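Local coordinates for sulfonate ABC transporter, periplasmic sulfonate-binding protein SsuA (PDB 3UIF), which probably captures sulfonates or related sulfate esters in the periplasm and delivers them to an ABC transporter for import, at residues T21-A24 with G25-L29; E62-S66 with G67-F71; G72-D76 with L77-I81; W205-N208 with D209-K212. All coordinates share one frame; numbering follows the deposited sequence.

Interaction 1 (T21-A24 with G25-L29); sequences TVYA and GSASL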
# COMPACT_ATOMS: atom_id res chain seq x y z
N THR A 21 10.03 -10.78 12.16
CA THR A 21 9.41 -10.76 10.84
C THR A 21 8.49 -9.55 10.71
O THR A 21 7.50 -9.42 11.45
CB THR A 21 8.61 -12.03 10.52
OG1 THR A 21 9.44 -13.20 10.64
CG2 THR A 21 8.03 -11.95 9.10
N VAL A 22 8.82 -8.66 9.77
CA VAL A 22 7.96 -7.54 9.42
C VAL A 22 6.99 -8.01 8.34
O VAL A 22 7.36 -8.76 7.42
CB VAL A 22 8.76 -6.32 8.89
CG1 VAL A 22 7.87 -5.30 8.17
CG2 VAL A 22 9.51 -5.64 10.02
N TYR A 23 5.74 -7.55 8.48
CA TYR A 23 4.70 -7.72 7.49
C TYR A 23 4.22 -6.33 7.08
O TYR A 23 4.11 -5.41 7.94
CB TYR A 23 3.53 -8.48 8.11
CG TYR A 23 3.90 -9.83 8.67
CD1 TYR A 23 4.32 -9.95 10.00
CD2 TYR A 23 3.80 -10.99 7.89
CE1 TYR A 23 4.64 -11.19 10.52
CE2 TYR A 23 4.11 -12.24 8.41
CZ TYR A 23 4.53 -12.33 9.72
OH TYR A 23 4.86 -13.55 10.26
N ALA A 24 3.92 -6.17 5.78
CA ALA A 24 3.58 -4.85 5.22
C ALA A 24 2.40 -4.12 5.93
O ALA A 24 1.27 -4.05 5.42
CB ALA A 24 3.36 -4.94 3.71
N GLY A 25 2.70 -3.60 7.14
CA GLY A 25 1.82 -2.72 7.91
C GLY A 25 0.55 -3.41 8.39
O GLY A 25 0.42 -3.75 9.60
N SER A 26 -0.38 -3.62 7.46
CA SER A 26 -1.69 -4.17 7.81
C SER A 26 -1.59 -5.58 8.36
O SER A 26 -2.22 -5.92 9.37
CB SER A 26 -2.59 -4.16 6.59
OG SER A 26 -3.94 -4.19 6.99
N ALA A 27 -0.79 -6.40 7.68
CA ALA A 27 -0.64 -7.81 8.01
C ALA A 27 -0.06 -8.03 9.41
O ALA A 27 -0.56 -8.89 10.15
CB ALA A 27 0.20 -8.52 6.96
N SER A 28 0.95 -7.26 9.80
CA SER A 28 1.60 -7.48 11.10
C SER A 28 0.56 -7.45 12.24
O SER A 28 0.55 -8.33 13.12
CB SER A 28 2.71 -6.45 11.33
OG SER A 28 2.25 -5.17 10.94
N LEU A 29 -0.32 -6.46 12.16
CA LEU A 29 -1.42 -6.25 13.09
C LEU A 29 -2.39 -7.42 13.09
O LEU A 29 -2.94 -7.82 14.12
CB LEU A 29 -2.14 -4.97 12.66
CG LEU A 29 -3.58 -4.69 13.06
CD1 LEU A 29 -3.66 -4.31 14.54
CD2 LEU A 29 -4.13 -3.59 12.18
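The Y23 ring leans obliquely against A27 and S28, its CD1 lying 3.8 Å from S28 CA. One ring face carries T21 CG2, 3.5 Å above the plane and offset toward the rim. The setting is a strand-to-helix turn: strand 20-23 ends at Y23, and helix 26-32 starts one residue after the N-cap G25. The chi1 of Y23 (-57°) puts CG opposite the carbonyl carbon and beside the backbone N. The end of the ring then leads off from the helix, with T21 beside it, and the contact with the helix falls largely to CB, which sits 3.5 Å from A27 CB and 3.3 Å from S28 N. A24 and G25 reverse the chain, and the positive phi of G25 belongs to this bend. The backbone bonds here are modest: S26 N to A24 O is weak, and the very short G25 N to Y23 O pair is doubtful. S26 OG hydrogen-bonds Y225 OH. The S26 side chain lies about 4 Å from a bound glycerol, which probably came from the crystallisation liquor but may mark a pocket. S28 OG has two acceptors within reach, the backbone O of Y245 and G25 O, three residues back at the N-cap, 2.7 Å from S28 OG.

Interaction 2 (E62-S66 with G67-F71); sequences EGFAS and GKIDF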
# COMPACT_ATOMS: atom_id res chain seq x y z
N GLU A 62 1.05 -16.24 -8.21
CA GLU A 62 1.05 -17.63 -8.66
C GLU A 62 0.15 -18.57 -7.84
O GLU A 62 -0.56 -19.42 -8.41
CB GLU A 62 2.49 -18.17 -8.71
CG GLU A 62 2.61 -19.67 -8.93
CD GLU A 62 1.88 -20.14 -10.17
OE1 GLU A 62 1.69 -19.31 -11.09
OE2 GLU A 62 1.50 -21.34 -10.23
N GLY A 63 0.19 -18.42 -6.51
CA GLY A 63 -0.68 -19.16 -5.59
C GLY A 63 -2.14 -18.85 -5.84
O GLY A 63 -3.00 -19.75 -5.82
N PHE A 64 -2.42 -17.58 -6.09
CA PHE A 64 -3.74 -17.17 -6.56
C PHE A 64 -4.11 -17.86 -7.87
O PHE A 64 -5.19 -18.45 -7.99
CB PHE A 64 -3.81 -15.66 -6.72
CG PHE A 64 -4.13 -14.91 -5.45
CD1 PHE A 64 -5.16 -15.33 -4.61
CD2 PHE A 64 -3.42 -13.75 -5.11
CE1 PHE A 64 -5.47 -14.62 -3.46
CE2 PHE A 64 -3.74 -13.04 -3.96
CZ PHE A 64 -4.77 -13.48 -3.14
N ALA A 65 -3.20 -17.83 -8.84
CA ALA A 65 -3.43 -18.41 -10.17
C ALA A 65 -3.74 -19.91 -10.14
O ALA A 65 -4.58 -20.39 -10.88
CB ALA A 65 -2.24 -18.12 -11.08
N SER A 66 -3.02 -20.65 -9.29
CA SER A 66 -3.18 -22.11 -9.18
C SER A 66 -4.23 -22.51 -8.14
O SER A 66 -4.46 -23.69 -7.89
CB SER A 66 -1.84 -22.76 -8.85
OG SER A 66 -1.31 -22.23 -7.65
N GLY A 67 -4.88 -21.51 -7.53
CA GLY A 67 -5.85 -21.74 -6.47
C GLY A 67 -5.27 -22.29 -5.18
O GLY A 67 -6.00 -22.87 -4.38
N LYS A 68 -3.96 -22.12 -4.96
CA LYS A 68 -3.31 -22.63 -3.75
C LYS A 68 -3.28 -21.60 -2.61
O LYS A 68 -2.75 -21.87 -1.53
CB LYS A 68 -1.89 -23.16 -4.05
CG LYS A 68 -1.80 -24.64 -4.46
CD LYS A 68 -2.61 -25.60 -3.57
CE LYS A 68 -2.02 -25.85 -2.18
NZ LYS A 68 -1.08 -27.02 -2.15
N ILE A 69 -3.86 -20.44 -2.86
CA ILE A 69 -3.94 -19.37 -1.87
C ILE A 69 -5.34 -18.81 -2.00
O ILE A 69 -5.90 -18.84 -3.09
CB ILE A 69 -2.89 -18.27 -2.16
CG1 ILE A 69 -1.51 -18.76 -1.74
CG2 ILE A 69 -3.23 -16.97 -1.45
CD1 ILE A 69 -0.37 -17.95 -2.31
N ASP A 70 -5.91 -18.33 -0.90
CA ASP A 70 -7.30 -17.90 -0.91
C ASP A 70 -7.43 -16.41 -0.74
O ASP A 70 -8.24 -15.77 -1.41
CB ASP A 70 -8.07 -18.63 0.18
CG ASP A 70 -7.93 -20.13 0.08
OD1 ASP A 70 -7.99 -20.67 -1.04
OD2 ASP A 70 -7.73 -20.78 1.12
N PHE A 71 -6.62 -15.86 0.15
CA PHE A 71 -6.58 -14.45 0.45
C PHE A 71 -5.16 -13.97 0.44
O PHE A 71 -4.24 -14.76 0.66
CB PHE A 71 -7.18 -14.20 1.83
CG PHE A 71 -8.66 -14.38 1.87
CD1 PHE A 71 -9.50 -13.33 1.59
CD2 PHE A 71 -9.20 -15.63 2.18
CE1 PHE A 71 -10.87 -13.51 1.62
CE2 PHE A 71 -10.57 -15.81 2.21
CZ PHE A 71 -11.41 -14.76 1.93
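Helix 56-65 ends here in a tight reversal, where G63 O receives K68 N at 2.7 Å and F64 O receives G67 N at 3.1 Å. I69 N adds a weak second bond to G63 O. S66 fastens the last turn from its own side: its OG bonds E62 O at 3.0 Å, while S66 N reaches the same oxygen from the opposite face. I69 folds back over the helix end. Its CD1 lies 3.5 Å from G63 CA. Its CG2 rests over one face of the F64 ring, offset toward the rim, in a CH-pi contact of 4.2 Å to the centroid. The two side chains cross at about a right angle. With chi1 of I69 at -75°, CG2 stands opposite the backbone N and faces the ring, while CG1 heads for G63. D70 O sits in plane at the ring edge, 3.6 Å from F64 CE1. The carboxylate of D70 is engaged outside this turn, in a salt bridge with R207 and a bond to R9 N. Positive phi at G67 and the paired bonds from G67 and K68 define a Schellman motif, which here ends the helix that links strands 44-51 and 71-75, both parallel to strand 6-17 in the same sheet, as in a beta-alpha-beta crossover.

Interaction 3 (G72-D76 with L77-I81); sequences GIYGD and LPPII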
# COMPACT_ATOMS: atom_id res chain seq x y z
N GLY A 72 -5.00 -12.67 0.23
CA GLY A 72 -3.68 -12.06 0.19
C GLY A 72 -3.71 -10.63 0.66
O GLY A 72 -4.46 -9.82 0.14
N ILE A 73 -2.90 -10.32 1.66
CA ILE A 73 -2.80 -8.97 2.14
C ILE A 73 -1.53 -8.32 1.61
O ILE A 73 -0.44 -8.52 2.14
CB ILE A 73 -2.85 -8.90 3.67
CG1 ILE A 73 -4.11 -9.62 4.19
CG2 ILE A 73 -2.84 -7.43 4.09
CD1 ILE A 73 -4.11 -9.95 5.67
N TYR A 74 -1.70 -7.54 0.55
CA TYR A 74 -0.57 -6.87 -0.07
C TYR A 74 -1.04 -5.67 -0.87
O TYR A 74 -2.21 -5.29 -0.77
CB TYR A 74 0.30 -7.87 -0.86
CG TYR A 74 -0.28 -8.51 -2.11
CD1 TYR A 74 0.57 -8.98 -3.12
CD2 TYR A 74 -1.66 -8.65 -2.31
CE1 TYR A 74 0.08 -9.57 -4.27
CE2 TYR A 74 -2.15 -9.24 -3.47
CZ TYR A 74 -1.27 -9.70 -4.44
OH TYR A 74 -1.74 -10.30 -5.60
N GLY A 75 -0.14 -5.05 -1.63
CA GLY A 75 -0.44 -3.80 -2.34
C GLY A 75 -1.31 -4.00 -3.56
O GLY A 75 -1.64 -5.13 -3.91
N ASP A 76 -1.69 -2.92 -4.22
CA ASP A 76 -2.56 -3.01 -5.39
C ASP A 76 -1.82 -3.28 -6.68
O ASP A 76 -2.42 -3.69 -7.68
CB ASP A 76 -3.39 -1.74 -5.57
CG ASP A 76 -2.53 -0.47 -5.57
OD1 ASP A 76 -3.08 0.59 -5.94
OD2 ASP A 76 -1.32 -0.52 -5.18
N LEU A 77 -0.51 -3.05 -6.71
CA LEU A 77 0.17 -3.22 -7.98
C LEU A 77 0.18 -4.69 -8.49
O LEU A 77 -0.32 -4.95 -9.59
CB LEU A 77 1.56 -2.56 -8.00
CG LEU A 77 2.10 -2.35 -9.43
CD1 LEU A 77 1.15 -1.54 -10.31
CD2 LEU A 77 3.48 -1.73 -9.40
N PRO A 78 0.71 -5.65 -7.68
CA PRO A 78 0.64 -7.05 -8.15
C PRO A 78 -0.75 -7.56 -8.62
O PRO A 78 -0.84 -8.05 -9.75
CB PRO A 78 1.19 -7.84 -6.96
CG PRO A 78 2.19 -6.90 -6.37
CD PRO A 78 1.56 -5.53 -6.48
N PRO A 79 -1.81 -7.42 -7.79
CA PRO A 79 -3.13 -7.92 -8.21
C PRO A 79 -3.67 -7.25 -9.47
O PRO A 79 -4.34 -7.90 -10.26
CB PRO A 79 -4.03 -7.62 -7.01
CG PRO A 79 -3.31 -6.63 -6.17
CD PRO A 79 -1.85 -6.78 -6.46
N ILE A 80 -3.36 -5.98 -9.66
CA ILE A 80 -3.60 -5.32 -10.96
C ILE A 80 -2.91 -6.06 -12.12
O ILE A 80 -3.53 -6.31 -13.15
CB ILE A 80 -3.17 -3.83 -10.94
CG1 ILE A 80 -4.18 -2.98 -10.13
CG2 ILE A 80 -3.00 -3.27 -12.35
CD1 ILE A 80 -3.67 -1.62 -9.73
N ILE A 81 -1.64 -6.44 -11.93
CA ILE A 81 -0.88 -7.16 -12.97
C ILE A 81 -1.44 -8.57 -13.23
O ILE A 81 -1.52 -9.00 -14.37
CB ILE A 81 0.64 -7.20 -12.64
CG1 ILE A 81 1.21 -5.77 -12.70
CG2 ILE A 81 1.40 -8.14 -13.56
CD1 ILE A 81 2.44 -5.57 -11.83
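Strand 71-75 runs through G75 and D76 into helix 77-85, and the axes of strand 72-75 and helix 77-81 are 102° apart in direction and approach to 7.6 Å. One backbone bond joins the two segments: I80 N gives to D76 O at 3.2 Å, fairly straight at 159°. Y74 reaches from the strand to the two prolines of the first helical turn. Its CE1 lies 3.4 Å from P78 CB and its CZ 3.6 Å from P79 CD. Y74 and P78 slide past each other in opposite directions, whereas P79 comes from the opposite direction; both prolines meet the ring obliquely. A chi1 of 68° puts Y74 CG between the backbone N and the carbonyl carbon, which brings the ring to the helix start. This is a strand-to-helix junction of the mixed sheet in a periplasmic binding-protein fold. Prolines suit the first turn of a helix, since backbone nitrogens there need no carbonyl partner within the helix. The same turn brings P79 CD close to G75 O and D76 O. I80 packs its CG1 against D76 O, and its CD1 is 4.2 Å from D76 CB. The polar ends are held from outside. Y74 OH bonds N61 of helix 56-65, and D76 OD1 bonds NE2 of H281 in helix 276-291.

Interaction 4 (W205-N208 with D209-K212); sequences WARN and DFVK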
# COMPACT_ATOMS: atom_id res chain seq x y z
N TRP A 205 -7.04 -9.14 -0.51
CA TRP A 205 -7.48 -9.63 -1.81
C TRP A 205 -7.92 -11.07 -1.74
O TRP A 205 -7.30 -11.91 -1.08
CB TRP A 205 -6.36 -9.44 -2.85
CG TRP A 205 -6.03 -7.99 -3.10
CD1 TRP A 205 -5.18 -7.16 -2.38
CD2 TRP A 205 -6.54 -7.14 -4.18
NE1 TRP A 205 -5.14 -5.90 -2.91
CE2 TRP A 205 -5.93 -5.82 -4.00
CE3 TRP A 205 -7.42 -7.34 -5.25
CZ2 TRP A 205 -6.20 -4.77 -4.85
CZ3 TRP A 205 -7.68 -6.26 -6.10
CH2 TRP A 205 -7.09 -5.00 -5.90
N ALA A 206 -9.03 -11.37 -2.40
CA ALA A 206 -9.60 -12.70 -2.36
C ALA A 206 -9.68 -13.31 -3.75
O ALA A 206 -10.00 -12.61 -4.73
CB ALA A 206 -10.98 -12.65 -1.74
N ARG A 207 -9.38 -14.61 -3.83
CA ARG A 207 -9.55 -15.38 -5.06
C ARG A 207 -11.04 -15.42 -5.45
O ARG A 207 -11.89 -15.77 -4.66
CB ARG A 207 -8.95 -16.77 -4.88
CG ARG A 207 -8.72 -17.53 -6.17
CD ARG A 207 -7.80 -18.72 -5.98
NE ARG A 207 -8.09 -19.45 -4.74
CZ ARG A 207 -9.05 -20.36 -4.58
NH1 ARG A 207 -9.86 -20.72 -5.58
NH2 ARG A 207 -9.21 -20.93 -3.40
N ASN A 208 -11.33 -15.00 -6.69
CA ASN A 208 -12.71 -14.82 -7.15
C ASN A 208 -13.57 -16.05 -6.92
O ASN A 208 -14.69 -15.95 -6.42
CB ASN A 208 -12.73 -14.38 -8.61
CG ASN A 208 -12.28 -12.92 -8.79
OD1 ASN A 208 -12.14 -12.16 -7.83
ND2 ASN A 208 -12.05 -12.53 -10.04
N ASP A 209 -13.02 -17.21 -7.29
CA ASP A 209 -13.63 -18.52 -7.08
C ASP A 209 -13.84 -18.86 -5.62
O ASP A 209 -14.76 -19.59 -5.28
CB ASP A 209 -12.73 -19.61 -7.66
CG ASP A 209 -12.86 -19.75 -9.15
OD1 ASP A 209 -12.11 -20.58 -9.72
OD2 ASP A 209 -13.71 -19.05 -9.76
N PHE A 210 -12.95 -18.36 -4.76
CA PHE A 210 -13.11 -18.62 -3.34
C PHE A 210 -14.32 -17.88 -2.77
O PHE A 210 -15.09 -18.45 -1.98
CB PHE A 210 -11.87 -18.26 -2.53
CG PHE A 210 -12.01 -18.63 -1.10
CD1 PHE A 210 -11.66 -19.91 -0.66
CD2 PHE A 210 -12.59 -17.74 -0.19
CE1 PHE A 210 -11.85 -20.27 0.67
CE2 PHE A 210 -12.78 -18.11 1.12
CZ PHE A 210 -12.40 -19.37 1.56
N VAL A 211 -14.47 -16.63 -3.16
CA VAL A 211 -15.58 -15.78 -2.74
C VAL A 211 -16.90 -16.35 -3.23
O VAL A 211 -17.83 -16.53 -2.43
CB VAL A 211 -15.39 -14.35 -3.31
CG1 VAL A 211 -16.61 -13.48 -3.02
CG2 VAL A 211 -14.12 -13.74 -2.75
N LYS A 212 -16.98 -16.63 -4.53
CA LYS A 212 -18.18 -17.20 -5.13
C LYS A 212 -18.61 -18.45 -4.38
O LYS A 212 -19.79 -18.62 -4.11
CB LYS A 212 -17.99 -17.49 -6.63
CG LYS A 212 -18.38 -16.34 -7.56
CD LYS A 212 -18.47 -16.76 -9.03
CE LYS A 212 -19.83 -17.39 -9.37
NZ LYS A 212 -20.10 -17.58 -10.83
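R207 is at the N-cap of helix 208-213, and its side chain lies beside F210. Its carbonyl accepts the first bond of the helix: R207 O takes V211 N at 3.1 Å, nearly along the C=O axis, and also a weak bond from F210 N. The next carbonyl, N208 O, accepts K212 N at 3.0 Å, continuing the pattern almost straight (174°). NE and NH2 of R207 find partners in the segment 67-71. NE bonds I69 O and NH2 forms a salt bridge with D70 OD1. CG of R207 is anti to the backbone N (chi1 -164°), and a bend at chi3 sets the guanidinium beside F210. F210 CB then lies 3.9 Å above one guanidinium face, toward its rim. NH2 meets the edge of the F210 ring, 3.8 Å from CD1, with the two planes 74° apart. D209 brings its CB to 3.7 Å from R207 NH1. D209 OD1 stays 4.7 Å from R207 NH1, so any attraction between the charges is probably modest. N208 OD1 is held by Q90 NE2. On the apolar side, A206 CB packs on V211 CG2 at 3.5 Å. This turn sits at the end of strand 202-207, between strand 89-94, which touches A206 and V211, and helix 215-233, whose T218 meets F210 and V211; F71 of the adjoining strand meets the F210 ring.

The four interactions follow one another along the chain, and none nests in or crosses another. Interaction 1 closes the turn from strand 20-23 into helix 26-32. Interaction 2 closes the end of helix 56-65, and interaction 3 follows directly, turning strand 71-75 into helix 77-85. Interaction 4 comes much later, where strand 202-207 enters helix 208-213. Strands 71-75 and 202-207 are antiparallel neighbours in one mixed sheet, which joins interactions 3 and 4. Interaction 2 joins interaction 3 through F64 on G72, and interaction 4 through R207 to D70 and I69 and F71 against F210. Interaction 1 touches interaction 3 through S26 and I73, about 10 Å from interactions 2 and 4 at the nearest atoms.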